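Local coordinates for TbpB (Actinobacillus pleuropneumoniae, PDB 3HOL), which probably binds host transferrin at the bacterial surface, as the lipoprotein component of a receptor for iron acquisition, at residues Gly29-Val34 against Lys100-Tyr105. Residues are numbered along the deposited sequence; the frame is centred on the assembly and turned at random.
Sequences GYVVKV and KGYVYY
Tyr30 and Tyr105, Val32 and Val103 are the hydrogen-bonded pairs of strand 29-33 and the 101-105 part of antiparallel strand 101-107, whose local axes approach to 4.7 Å. Each pair exchanges two backbone bonds, and Val34 N adds a fifth, nearly straight (173°), reaching Gly101 O at 2.9 Å. Beyond it a water joins the backbones, donating to Val34 O and accepting from Lys100 N. The non-hydrogen-bonded pairs Val31-Tyr104 and Lys33-Tyr102 alternate with them; here the CA atoms of Val31 and Lys33 make CA-H...O contacts with Val103 O and Gly101 O.

Side-chain packing follows the alternation of a beta sheet. On one face Tyr30 and Tyr105 run side by side; Tyr105 CE2 meets the edge of the Tyr30 ring, 3.8 Å from CD2. With chi1 at 82°, the Tyr105 ring turns toward strand 29-33, where Gly29 CA lies over one face, 4.2 Å from the centroid, a CH-pi contact. Val34 CG1 packs on Lys100 CG at 3.7 Å, and its CG2 reaches loosely toward Val103 CG2. On the other face Val31 CG2 rests 3.7 Å from Tyr102 CB, while Lys33 CB lies against Tyr102 CE1.

Strands 50-52 and 84-91 flank the pair in a five-stranded antiparallel sheet, probably the N-lobe handle domain. Val32 and Val103 pack on Thr129 of barrel strand 119-133, joining handle to barrel; Tyr102 stacks on Tyr62 across the other face.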
# COMPACT_ATOMS: atom_id res chain seq x y z
N GLY A 29 0.24 9.35 1.39
CA GLY A 29 -0.49 10.56 1.76
C GLY A 29 -0.51 11.59 0.64
O GLY A 29 0.09 11.37 -0.42
N TYR A 30 -1.25 12.68 0.88
CA TYR A 30 -1.32 13.79 -0.07
C TYR A 30 -1.35 15.12 0.67
O TYR A 30 -1.91 15.20 1.78
CB TYR A 30 -2.59 13.69 -0.90
CG TYR A 30 -2.53 12.60 -1.96
CD1 TYR A 30 -1.86 12.82 -3.16
CD2 TYR A 30 -3.13 11.35 -1.75
CE1 TYR A 30 -1.79 11.84 -4.16
CE2 TYR A 30 -3.07 10.35 -2.76
CZ TYR A 30 -2.39 10.60 -3.93
OH TYR A 30 -2.33 9.63 -4.92
N VAL A 31 -0.90 16.18 -0.00
CA VAL A 31 -0.91 17.52 0.60
C VAL A 31 -1.22 18.58 -0.46
O VAL A 31 -0.79 18.44 -1.60
CB VAL A 31 0.45 17.84 1.33
CG1 VAL A 31 1.63 17.63 0.40
CG2 VAL A 31 0.46 19.29 1.94
N VAL A 32 -1.99 19.59 -0.11
CA VAL A 32 -2.28 20.66 -1.04
C VAL A 32 -2.06 22.02 -0.38
O VAL A 32 -2.28 22.19 0.83
CB VAL A 32 -3.71 20.56 -1.64
CG1 VAL A 32 -4.81 21.05 -0.67
CG2 VAL A 32 -3.79 21.34 -2.95
N LYS A 33 -1.62 22.98 -1.21
CA LYS A 33 -1.56 24.40 -0.83
C LYS A 33 -2.93 25.07 -0.80
O LYS A 33 -3.80 24.82 -1.68
CB LYS A 33 -0.65 25.14 -1.78
CG LYS A 33 -0.30 26.52 -1.31
CD LYS A 33 0.87 27.16 -2.12
CE LYS A 33 0.72 26.96 -3.62
NZ LYS A 33 -0.69 27.10 -4.09
N VAL A 34 -3.14 25.89 0.22
CA VAL A 34 -4.39 26.65 0.34
C VAL A 34 -4.34 27.68 -0.83
O VAL A 34 -3.34 28.39 -0.98
CB VAL A 34 -4.45 27.31 1.75
CG1 VAL A 34 -5.62 28.31 1.85
CG2 VAL A 34 -4.55 26.25 2.85
N LYS A 100 -0.56 31.06 2.77
CA LYS A 100 -1.45 30.72 3.89
C LYS A 100 -1.12 29.35 4.59
O LYS A 100 -1.26 29.21 5.82
CB LYS A 100 -2.92 30.79 3.44
CG LYS A 100 -3.95 30.28 4.44
CD LYS A 100 -4.06 31.16 5.73
CE LYS A 100 -5.21 30.66 6.58
NZ LYS A 100 -5.40 31.52 7.77
N GLY A 101 -0.72 28.34 3.80
CA GLY A 101 -0.36 27.03 4.34
C GLY A 101 -0.89 25.86 3.52
O GLY A 101 -1.11 25.97 2.28
N TYR A 102 -1.10 24.74 4.21
CA TYR A 102 -1.34 23.45 3.57
C TYR A 102 -2.30 22.60 4.38
O TYR A 102 -2.40 22.75 5.61
CB TYR A 102 -0.02 22.67 3.40
CG TYR A 102 1.03 23.42 2.63
CD1 TYR A 102 1.14 23.25 1.25
CD2 TYR A 102 1.90 24.32 3.27
CE1 TYR A 102 2.09 23.94 0.52
CE2 TYR A 102 2.86 25.04 2.53
CZ TYR A 102 2.93 24.82 1.17
OH TYR A 102 3.85 25.52 0.39
N VAL A 103 -2.99 21.70 3.67
CA VAL A 103 -3.90 20.69 4.29
C VAL A 103 -3.42 19.33 3.76
O VAL A 103 -3.08 19.19 2.55
CB VAL A 103 -5.37 20.99 3.92
CG1 VAL A 103 -6.35 19.92 4.52
CG2 VAL A 103 -5.78 22.44 4.41
N TYR A 104 -3.37 18.33 4.64
CA TYR A 104 -2.77 17.02 4.27
C TYR A 104 -3.37 15.83 5.04
O TYR A 104 -4.03 15.99 6.09
CB TYR A 104 -1.27 17.08 4.54
CG TYR A 104 -0.96 17.04 6.02
CD1 TYR A 104 -0.66 15.83 6.66
CD2 TYR A 104 -1.06 18.19 6.80
CE1 TYR A 104 -0.45 15.77 8.03
CE2 TYR A 104 -0.82 18.15 8.15
CZ TYR A 104 -0.54 16.93 8.76
OH TYR A 104 -0.31 16.86 10.11
N TYR A 105 -3.17 14.64 4.50
CA TYR A 105 -3.19 13.43 5.35
C TYR A 105 -2.00 12.59 5.00
O TYR A 105 -1.50 12.65 3.87
CB TYR A 105 -4.46 12.60 5.15
CG TYR A 105 -4.47 11.66 3.93
CD1 TYR A 105 -4.06 10.31 4.05
CD2 TYR A 105 -4.95 12.10 2.69
CE1 TYR A 105 -4.06 9.44 2.92
CE2 TYR A 105 -5.00 11.23 1.57
CZ TYR A 105 -4.56 9.89 1.72
OH TYR A 105 -4.57 9.04 0.65
O HOH W 1 -1.26 29.45 0.37